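Local coordinates for hypothetical protein TM0723 (Thermotoga maritima, PDB 1VMJ), which is of unknown function in the cell but belongs to the YjbQ (UPF0047) family and may act as a thiamin phosphate synthase, at residues A83-Y88 and N100-L105; V77-L82 and R107-R112; K18-H23 and V144-I149. One frame throughout, in Å; residues are numbered along the deposited sequence.

Contact 1 of 3, residues A83-Y88 and N100-L105. With NA (sodium ion), chain B; SO4 (sulfate ion), chain D.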
loop_
_atom_site.group_PDB
_atom_site.type_symbol
_atom_site.label_atom_id
_atom_site.label_comp_id
_atom_site.label_asym_id
_atom_site.label_seq_id
_atom_site.Cartn_x
_atom_site.Cartn_y
_atom_site.Cartn_z
ATOM N N ALA A 83 -17.300 2.785 2.871
ATOM C CA ALA A 83 -17.133 2.577 4.309
ATOM C C ALA A 83 -17.861 3.660 5.092
ATOM O O ALA A 83 -17.245 4.540 5.674
ATOM C CB ALA A 83 -15.648 2.573 4.634
ATOM N N PRO A 84 -19.197 3.624 5.073
ATOM C CA PRO A 84 -20.009 4.657 5.683
ATOM C C PRO A 84 -19.764 4.834 7.169
ATOM O O PRO A 84 -19.646 3.876 7.901
ATOM C CB PRO A 84 -21.441 4.201 5.413
ATOM C CG PRO A 84 -21.330 2.806 5.062
ATOM C CD PRO A 84 -20.026 2.621 4.406
ATOM N N GLU A 85 -19.695 6.097 7.590
ATOM C CA GLU A 85 -19.546 6.425 8.988
ATOM C C GLU A 85 -20.690 5.875 9.823
ATOM O O GLU A 85 -20.471 5.310 10.900
ATOM C CB GLU A 85 -19.499 7.940 9.143
ATOM C CG GLU A 85 -19.290 8.389 10.570
ATOM C CD GLU A 85 -19.278 9.902 10.717
ATOM O OE1 GLU A 85 -19.107 10.637 9.707
ATOM O OE2 GLU A 85 -19.412 10.357 11.875
ATOM N N LYS A 86 -21.912 6.077 9.325
ATOM C CA LYS A 86 -23.160 5.816 10.054
ATOM C C LYS A 86 -24.055 4.817 9.322
ATOM O O LYS A 86 -23.941 4.685 8.095
ATOM C CB LYS A 86 -23.927 7.125 10.266
ATOM C CG LYS A 86 -23.212 8.059 11.241
ATOM C CD LYS A 86 -23.941 9.360 11.569
ATOM N N PRO A 87 -24.948 4.118 10.058
ATOM C CA PRO A 87 -25.093 4.210 11.527
ATOM C C PRO A 87 -23.917 3.583 12.265
ATOM O O PRO A 87 -23.327 2.603 11.801
ATOM C CB PRO A 87 -26.361 3.383 11.818
ATOM C CG PRO A 87 -26.466 2.434 10.673
ATOM C CD PRO A 87 -25.890 3.134 9.471
ATOM N N TYR A 88 -23.566 4.164 13.402
ATOM C CA TYR A 88 -22.470 3.652 14.212
ATOM C C TYR A 88 -22.692 2.206 14.632
ATOM O O TYR A 88 -21.756 1.417 14.733
ATOM C CB TYR A 88 -22.218 4.535 15.434
ATOM C CG TYR A 88 -21.804 5.938 15.081
ATOM C CD1 TYR A 88 -20.725 6.178 14.231
ATOM C CD2 TYR A 88 -22.499 7.032 15.583
ATOM C CE1 TYR A 88 -20.357 7.462 13.880
ATOM C CE2 TYR A 88 -22.115 8.332 15.246
ATOM C CZ TYR A 88 -21.037 8.534 14.401
ATOM O OH TYR A 88 -20.660 9.815 14.063
ATOM N N ASN A 100 -15.554 5.406 15.738
ATOM C CA ASN A 100 -14.614 5.562 14.633
ATOM C C ASN A 100 -14.339 4.313 13.807
ATOM O O ASN A 100 -13.422 4.326 13.001
ATOM C CB ASN A 100 -13.299 6.172 15.143
ATOM C CG ASN A 100 -12.505 5.228 16.046
ATOM O OD1 ASN A 100 -12.849 4.059 16.228
ATOM N ND2 ASN A 100 -11.390 5.729 16.566
ATOM N N ALA A 101 -15.175 3.276 13.900
ATOM C CA ALA A 101 -14.955 2.073 13.086
ATOM C C ALA A 101 -14.739 2.393 11.604
ATOM O O ALA A 101 -13.801 1.885 10.977
ATOM C CB ALA A 101 -16.091 1.087 13.284
ATOM N N ASP A 102 -15.556 3.289 11.061
ATOM C CA ASP A 102 -15.468 3.645 9.648
ATOM C C ASP A 102 -14.109 4.203 9.268
ATOM O O ASP A 102 -13.655 4.012 8.136
ATOM C CB ASP A 102 -16.522 4.662 9.247
ATOM C CG ASP A 102 -16.213 6.071 9.758
ATOM O OD1 ASP A 102 -16.253 6.315 10.993
ATOM O OD2 ASP A 102 -15.857 6.921 8.905
ATOM N N ALA A 103 -13.463 4.902 10.204
ATOM C CA ALA A 103 -12.180 5.535 9.923
ATOM C C ALA A 103 -11.087 4.485 9.705
ATOM O O ALA A 103 -10.172 4.692 8.906
ATOM C CB ALA A 103 -11.787 6.500 11.030
ATOM N N HIS A 104 -11.190 3.358 10.403
ATOM C CA HIS A 104 -10.227 2.265 10.230
ATOM C C HIS A 104 -10.378 1.672 8.836
ATOM O O HIS A 104 -9.393 1.290 8.199
ATOM C CB HIS A 104 -10.476 1.165 11.239
ATOM C CG HIS A 104 -10.295 1.582 12.659
ATOM N ND1 HIS A 104 -9.122 1.379 13.354
ATOM C CD2 HIS A 104 -11.156 2.152 13.532
ATOM C CE1 HIS A 104 -9.263 1.827 14.586
ATOM N NE2 HIS A 104 -10.483 2.299 14.722
ATOM N N LEU A 105 -11.620 1.596 8.368
ATOM C CA LEU A 105 -11.924 1.106 7.012
ATOM C C LEU A 105 -11.507 2.092 5.911
ATOM O O LEU A 105 -10.859 1.698 4.947
ATOM C CB LEU A 105 -13.426 0.730 6.887
ATOM C CG LEU A 105 -13.945 -0.228 7.950
ATOM C CD1 LEU A 105 -15.397 -0.558 7.669
ATOM C CD2 LEU A 105 -13.123 -1.465 8.111
HETATM NA NA NA B . -10.896 2.619 16.767
HETATM S S SO4 D . -26.372 5.194 15.359
HETATM O O1 SO4 D . -25.564 5.984 14.420
HETATM O O2 SO4 D . -26.347 6.010 16.578
HETATM O O3 SO4 D . -25.871 3.847 15.640
HETATM O O4 SO4 D . -27.769 5.051 14.903
HETATM O O HOH W 1 -18.242 4.377 12.432
HETATM O O HOH W 2 -11.404 3.195 18.677
HETATM O O HOH W 3 -9.330 4.126 17.045
HETATM O O HOH W 4 -9.165 1.482 17.630
#
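The first turn of helix 101-110, which also carries part of a sodium site, is where Asp-102 and Leu-105 meet the loop that leaves helix 69-82. Asp-102 lies against the backbone of Glu-85: its CG is 3.4 Å from Glu-85 CA, and its CB touches the carbonyl oxygens of Ala-83 and Pro-84. With chi1 at 74°, the Asp-102 carboxylate is tucked close to its own main chain, and OD1 lies beside Glu-85 CG; the two carboxylate planes are nearly parallel (14°), but their charged ends do not touch. The two acids probably tolerate each other because each has cationic partners: Asp-102 forms salt bridges with Lys-106 and Arg-27, Glu-85 with Arg-28. Tyr-88 OH adds a 2.6 Å hydrogen bond to Glu-85 OE2, met on the anti side and somewhat out of the carboxylate plane. A water joins the two segments, lying 2.9 Å from Glu-85 O and accepting Asp-102 N at 3.2 Å. One helical turn on, Leu-105 CB rests on Ala-83 CB at 3.7 Å, where a methyl suits the close approach of loop and helix. The helix start supplies two sodium ligands, Asn-100 OD1 at 2.5 Å, just before the helix, and His-104 NE2 at 2.1 Å; His-93 and three waters complete the site. His-104 ND1 is hydrogen-bonded to Asn-65 of the second subunit, which probably helps fix the imidazole's turn.

Contact 2 of 3, residues V77-L82 and R107-R112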
loop_
_atom_site.group_PDB
_atom_site.type_symbol
_atom_site.label_atom_id
_atom_site.label_comp_id
_atom_site.label_asym_id
_atom_site.label_seq_id
_atom_site.Cartn_x
_atom_site.Cartn_y
_atom_site.Cartn_z
ATOM N N VAL A 77 -16.914 11.453 -1.028
ATOM C CA VAL A 77 -18.155 10.775 -1.421
ATOM C C VAL A 77 -17.923 9.259 -1.590
ATOM O O VAL A 77 -18.706 8.438 -1.140
ATOM C CB VAL A 77 -18.721 11.378 -2.731
ATOM C CG1 VAL A 77 -19.850 10.524 -3.276
ATOM C CG2 VAL A 77 -19.165 12.821 -2.487
ATOM N N TRP A 78 -16.821 8.905 -2.237
ATOM C CA TRP A 78 -16.500 7.498 -2.518
ATOM C C TRP A 78 -16.198 6.698 -1.271
ATOM O O TRP A 78 -16.684 5.593 -1.109
ATOM C CB TRP A 78 -15.306 7.492 -3.441
ATOM C CG TRP A 78 -14.833 6.199 -3.917
ATOM C CD1 TRP A 78 -15.521 5.313 -4.684
ATOM C CD2 TRP A 78 -13.520 5.662 -3.763
ATOM N NE1 TRP A 78 -14.714 4.240 -5.011
ATOM C CE2 TRP A 78 -13.484 4.441 -4.457
ATOM C CE3 TRP A 78 -12.358 6.097 -3.103
ATOM C CZ2 TRP A 78 -12.341 3.650 -4.509
ATOM C CZ3 TRP A 78 -11.211 5.295 -3.161
ATOM C CH2 TRP A 78 -11.218 4.092 -3.851
ATOM N N LEU A 79 -15.440 7.281 -0.363
ATOM C CA LEU A 79 -15.107 6.609 0.863
ATOM C C LEU A 79 -16.321 6.443 1.742
ATOM O O LEU A 79 -16.420 5.461 2.480
ATOM C CB LEU A 79 -14.018 7.372 1.624
ATOM C CG LEU A 79 -12.630 7.363 0.983
ATOM C CD1 LEU A 79 -11.695 8.423 1.584
ATOM C CD2 LEU A 79 -12.021 5.957 1.118
ATOM N N GLU A 80 -17.241 7.403 1.699
ATOM C CA GLU A 80 -18.490 7.261 2.432
ATOM C C GLU A 80 -19.367 6.152 1.853
ATOM O O GLU A 80 -20.134 5.502 2.578
ATOM C CB GLU A 80 -19.264 8.575 2.503
ATOM C CG GLU A 80 -18.927 9.414 3.719
ATOM C CD GLU A 80 -19.532 8.852 4.982
ATOM O OE1 GLU A 80 -20.712 9.147 5.282
ATOM O OE2 GLU A 80 -18.834 8.094 5.694
ATOM N N LYS A 81 -19.296 5.944 0.549
ATOM C CA LYS A 81 -19.986 4.843 -0.096
ATOM C C LYS A 81 -19.373 3.508 0.280
ATOM O O LYS A 81 -20.082 2.569 0.589
ATOM C CB LYS A 81 -20.000 5.042 -1.605
ATOM C CG LYS A 81 -20.701 3.918 -2.349
ATOM C CD LYS A 81 -21.003 4.275 -3.803
ATOM N N LEU A 82 -18.057 3.410 0.257
ATOM C CA LEU A 82 -17.403 2.139 0.533
ATOM C C LEU A 82 -17.368 1.772 1.998
ATOM O O LEU A 82 -17.383 0.578 2.332
ATOM C CB LEU A 82 -15.976 2.174 0.021
ATOM C CG LEU A 82 -15.741 2.329 -1.470
ATOM C CD1 LEU A 82 -14.268 2.267 -1.749
ATOM C CD2 LEU A 82 -16.493 1.275 -2.221
ATOM N N ARG A 107 -9.238 4.390 6.049
ATOM C CA ARG A 107 -7.773 4.481 5.951
ATOM C C ARG A 107 -7.238 3.285 5.199
ATOM O O ARG A 107 -6.233 3.411 4.492
ATOM C CB ARG A 107 -7.116 4.659 7.329
ATOM C CG ARG A 107 -6.470 3.428 7.985
ATOM C CD ARG A 107 -5.164 3.020 7.366
ATOM N NE ARG A 107 -4.374 2.102 8.191
ATOM C CZ ARG A 107 -3.459 2.475 9.064
ATOM N NH1 ARG A 107 -3.172 3.748 9.267
ATOM N NH2 ARG A 107 -2.789 1.563 9.746
ATOM N N THR A 108 -7.885 2.131 5.357
ATOM C CA THR A 108 -7.464 0.937 4.660
ATOM C C THR A 108 -7.545 1.140 3.148
ATOM O O THR A 108 -6.623 0.760 2.426
ATOM C CB THR A 108 -8.275 -0.262 5.142
ATOM O OG1 THR A 108 -8.075 -0.431 6.548
ATOM C CG2 THR A 108 -7.865 -1.529 4.410
ATOM N N ILE A 109 -8.618 1.752 2.669
ATOM C CA ILE A 109 -8.720 2.056 1.246
ATOM C C ILE A 109 -7.602 2.976 0.773
ATOM O O ILE A 109 -6.967 2.705 -0.245
ATOM C CB ILE A 109 -10.075 2.691 0.929
ATOM C CG1 ILE A 109 -11.203 1.695 1.227
ATOM C CG2 ILE A 109 -10.151 3.174 -0.510
ATOM C CD1 ILE A 109 -11.183 0.454 0.381
ATOM N N MET A 110 -7.363 4.066 1.485
ATOM C CA MET A 110 -6.409 5.069 1.005
ATOM C C MET A 110 -4.964 4.624 1.224
ATOM O O MET A 110 -4.047 5.060 0.499
ATOM C CB MET A 110 -6.652 6.418 1.670
ATOM C CG MET A 110 -7.980 7.065 1.401
ATOM S SD MET A 110 -8.408 7.244 -0.313
ATOM C CE MET A 110 -7.098 8.286 -0.849
ATOM N N GLY A 111 -4.766 3.781 2.231
ATOM C CA GLY A 111 -3.461 3.272 2.587
ATOM C C GLY A 111 -2.837 3.927 3.801
ATOM O O GLY A 111 -3.078 5.079 4.131
ATOM N N ARG A 112 -1.951 3.187 4.435
ATOM C CA ARG A 112 -1.213 3.672 5.578
ATOM C C ARG A 112 -0.024 4.570 5.260
ATOM O O ARG A 112 0.296 5.461 6.026
ATOM C CB ARG A 112 -0.713 2.455 6.375
ATOM C CG ARG A 112 0.299 2.793 7.465
ATOM C CD ARG A 112 0.749 1.546 8.183
ATOM N NE ARG A 112 1.725 1.801 9.215
ATOM C CZ ARG A 112 3.034 1.770 9.025
ATOM N NH1 ARG A 112 3.539 1.516 7.834
ATOM N NH2 ARG A 112 3.843 1.928 10.063
#
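Ile-109, Leu-79 and Met-110 have the most surface buried where the C-terminal turns of helices 69-82 and 101-110 pack together. It is a wholly apolar helix-helix contact, and the nearest CA atoms, those of Leu-79 and Ile-109, are 7.9 Å apart. Ile-109 is central because its beta-branched side chain reaches two ways. Its CG2, placed opposite the backbone N by a chi1 of -63°, approaches the six-membered ring of Trp-78, 3.6 Å from CZ3, and also meets Leu-79 CD2 at 3.7 Å. Its other branch ends in CD1, which lies across Leu-82 CD1 at 4.2 Å. The Leu-79 and Ile-109 side chains run antiparallel alongside one another, while the Met-110 chain passes athwart the leucine. The forked end of the leucine serves both neighbours: CD2 faces Ile-109, and CD1 meets CG and SD of Met-110, each at 4.0 Å. The Met-110 chain folds back at its second and third torsions, a shape that the unbranched, flexible methionine readily takes up. An alanine in place of Leu-79 would remove both methyls and is likely to open a gap between the helices, with Ile-109 CG2 and Met-110 SD each losing a packing partner. Phe-136 also touches Leu-79 and Met-110. The Trp-78 side of the contact faces the trimer interface: Trp-78 NE1 is hydrogen-bonded to Leu-82 O of the third subunit, and Ile-109 packs on Ile-109 of that subunit. Within its own helix, Trp-78 is backed by Leu-82, whose CD1 sits 3.5 Å above one face of the indole, offset toward the rim.

Contact 3 of 3, residues K18-H23 and V144-I149. With SO4 (sulfate ion), chain E.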
loop_
_atom_site.group_PDB
_atom_site.type_symbol
_atom_site.label_atom_id
_atom_site.label_comp_id
_atom_site.label_asym_id
_atom_site.label_seq_id
_atom_site.Cartn_x
_atom_site.Cartn_y
_atom_site.Cartn_z
ATOM N N LYS A 18 11.471 12.251 11.465
ATOM C CA LYS A 18 10.704 13.387 11.918
ATOM C C LYS A 18 9.252 12.953 12.076
ATOM O O LYS A 18 8.681 12.324 11.182
ATOM C CB LYS A 18 10.789 14.512 10.874
ATOM C CG LYS A 18 10.132 15.846 11.288
ATOM C CD LYS A 18 11.023 16.606 12.263
ATOM C CE LYS A 18 10.287 17.694 13.015
ATOM N NZ LYS A 18 9.207 17.121 13.870
ATOM N N GLU A 19 8.635 13.337 13.189
ATOM C CA GLU A 19 7.183 13.233 13.327
ATOM C C GLU A 19 6.528 14.559 12.969
ATOM O O GLU A 19 6.962 15.625 13.399
ATOM C CB GLU A 19 6.744 12.862 14.731
ATOM C CG GLU A 19 7.169 11.490 15.153
ATOM C CD GLU A 19 6.707 11.170 16.562
ATOM O OE1 GLU A 19 5.893 11.948 17.138
ATOM O OE2 GLU A 19 7.185 10.163 17.124
ATOM N N LEU A 20 5.496 14.476 12.164
ATOM C CA LEU A 20 4.687 15.623 11.787
ATOM C C LEU A 20 3.357 15.468 12.495
ATOM O O LEU A 20 2.729 14.430 12.403
ATOM C CB LEU A 20 4.503 15.652 10.260
ATOM C CG LEU A 20 5.783 15.778 9.450
ATOM C CD1 LEU A 20 5.442 15.614 7.966
ATOM C CD2 LEU A 20 6.502 17.096 9.686
ATOM N N TRP A 21 2.906 16.497 13.199
ATOM C CA TRP A 21 1.684 16.408 13.996
ATOM C C TRP A 21 0.560 17.203 13.379
ATOM O O TRP A 21 0.806 18.232 12.754
ATOM C CB TRP A 21 1.943 16.881 15.410
ATOM C CG TRP A 21 2.822 15.970 16.272
ATOM C CD1 TRP A 21 3.598 14.923 15.863
ATOM C CD2 TRP A 21 2.977 16.058 17.694
ATOM N NE1 TRP A 21 4.228 14.362 16.951
ATOM C CE2 TRP A 21 3.849 15.026 18.081
ATOM C CE3 TRP A 21 2.427 16.882 18.686
ATOM C CZ2 TRP A 21 4.234 14.829 19.390
ATOM C CZ3 TRP A 21 2.815 16.678 19.989
ATOM C CH2 TRP A 21 3.693 15.644 20.333
ATOM N N PHE A 22 -0.654 16.697 13.555
ATOM C CA PHE A 22 -1.870 17.319 13.018
ATOM C C PHE A 22 -2.943 17.305 14.087
ATOM O O PHE A 22 -2.981 16.442 14.950
ATOM C CB PHE A 22 -2.338 16.585 11.751
ATOM C CG PHE A 22 -1.288 16.520 10.718
ATOM C CD1 PHE A 22 -1.103 17.573 9.840
ATOM C CD2 PHE A 22 -0.380 15.465 10.703
ATOM C CE1 PHE A 22 -0.081 17.555 8.922
ATOM C CE2 PHE A 22 0.634 15.438 9.791
ATOM C CZ PHE A 22 0.791 16.468 8.900
ATOM N N HIS A 23 -3.791 18.324 14.052
ATOM C CA HIS A 23 -4.972 18.379 14.896
ATOM C C HIS A 23 -6.036 19.043 14.044
ATOM O O HIS A 23 -6.109 20.275 13.973
ATOM C CB HIS A 23 -4.709 19.187 16.168
ATOM C CG HIS A 23 -5.812 19.114 17.188
ATOM N ND1 HIS A 23 -7.019 19.762 17.037
ATOM C CD2 HIS A 23 -5.894 18.439 18.359
ATOM C CE1 HIS A 23 -7.786 19.507 18.082
ATOM N NE2 HIS A 23 -7.127 18.711 18.904
ATOM N N VAL A 144 2.156 11.688 11.904
ATOM C CA VAL A 144 2.733 11.071 10.728
ATOM C C VAL A 144 4.227 10.943 10.945
ATOM O O VAL A 144 4.866 11.852 11.479
ATOM C CB VAL A 144 2.465 11.961 9.494
ATOM C CG1 VAL A 144 3.328 11.610 8.319
ATOM C CG2 VAL A 144 0.993 11.884 9.118
ATOM N N LEU A 145 4.772 9.813 10.546
ATOM C CA LEU A 145 6.201 9.562 10.644
ATOM C C LEU A 145 6.847 9.706 9.286
ATOM O O LEU A 145 6.317 9.206 8.298
ATOM C CB LEU A 145 6.487 8.164 11.215
ATOM C CG LEU A 145 7.958 7.849 11.488
ATOM C CD1 LEU A 145 8.539 8.727 12.590
ATOM C CD2 LEU A 145 8.119 6.367 11.835
ATOM N N VAL A 146 7.985 10.401 9.240
ATOM C CA VAL A 146 8.859 10.440 8.080
ATOM C C VAL A 146 10.167 9.795 8.498
ATOM O O VAL A 146 10.757 10.179 9.509
ATOM C CB VAL A 146 9.158 11.884 7.618
ATOM C CG1 VAL A 146 10.091 11.886 6.433
ATOM C CG2 VAL A 146 7.882 12.605 7.278
ATOM N N LYS A 147 10.582 8.802 7.722
ATOM C CA LYS A 147 11.833 8.129 7.913
ATOM C C LYS A 147 12.556 8.003 6.585
ATOM O O LYS A 147 11.977 7.577 5.609
ATOM C CB LYS A 147 11.591 6.733 8.515
ATOM C CG LYS A 147 12.877 5.940 8.890
ATOM C CD LYS A 147 13.496 6.402 10.169
ATOM C CE LYS A 147 14.654 5.484 10.578
ATOM N NZ LYS A 147 15.176 5.832 11.959
ATOM N N ILE A 148 13.817 8.439 6.554
ATOM C CA ILE A 148 14.629 8.391 5.347
ATOM C C ILE A 148 15.902 7.658 5.622
ATOM O O ILE A 148 16.530 7.880 6.645
ATOM C CB ILE A 148 14.975 9.795 4.815
ATOM C CG1 ILE A 148 13.738 10.704 4.875
ATOM C CG2 ILE A 148 15.501 9.676 3.390
ATOM C CD1 ILE A 148 14.017 12.146 4.490
ATOM N N ILE A 149 16.256 6.741 4.751
ATOM C CA ILE A 149 17.554 6.094 4.841
ATOM C C ILE A 149 18.279 6.205 3.508
ATOM O O ILE A 149 17.645 6.232 2.437
ATOM C CB ILE A 149 17.496 4.618 5.303
ATOM C CG1 ILE A 149 16.799 3.729 4.295
ATOM C CG2 ILE A 149 16.807 4.494 6.651
ATOM C CD1 ILE A 149 17.048 2.244 4.597
HETATM S S SO4 E . 11.143 15.563 16.151
HETATM O O1 SO4 E . 12.384 15.113 15.528
HETATM O O2 SO4 E . 11.039 14.997 17.496
HETATM O O3 SO4 E . 10.021 15.053 15.327
HETATM O O4 SO4 E . 11.171 17.035 16.257
#
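Four backbone hydrogen bonds join Lys-18 and Leu-20 to Val-146 and Val-144 as an antiparallel ladder. Lys-18 N bonds Val-146 O at 2.9 Å, and Val-146 N returns to Lys-18 O; Leu-20 N and Val-144 O make a 2.8 Å bond, straight at 168°, matched by Val-144 N to Leu-20 O. Glu-19 and Leu-145 form the non-hydrogen-bonded pair between them, where Glu-19 CA makes a CA-H...O contact with Val-144 O. On their face, Glu-19 CG meets Leu-145 CD1 at 4.0 Å, while the carboxylate extends to salt bridges with Arg-17 and Arg-143. Glu-19 OE1 also accepts Trp-21 NE1 at 2.9 Å through its anti lone pair, in the indole plane. Beside the strand, Glu-19 N is hydrogen-bonded at 3.1 Å to O3 of a sulfate, probably from the crystallisation liquor.

The face of Leu-20, Val-144 and Val-146 is apolar, as suits the side packed against helix 34-44. Leu-20 CD1 touches Val-146 CG2 at 3.9 Å, and Phe-22 swings its ring back so that CE2 meets Val-144 CG2 at 3.6 Å. Helix 34-44 packs on part of this face, with Leu-36 and Leu-37 on Leu-20 and Cys-40 on Val-146. Strand 14-22 is outermost in the chain's five-stranded sheet, and strand 142-150 separates it from strand 49-55.

How the contacts relate
From the N terminus, strand 14-22 comes first, and contact 3 pairs it with strand 142-150 almost at the end of the chain, closing a loop of 120 residues that encloses both other contacts. Within it, contact 2 joins the ends of helices 69-82 and 101-110, and contact 1, inside that smaller loop, ties the loop after helix 69-82 to the start of helix 101-110. The three therefore nest without crossing. Contacts 1 and 2 share helix 101-110 and touch through Glu-85 N and Glu-80 OE2, whereas contact 3 lies on the opposite side of the chain's centre, 22 to 25 Å away between centres. All three also reach the second subunit.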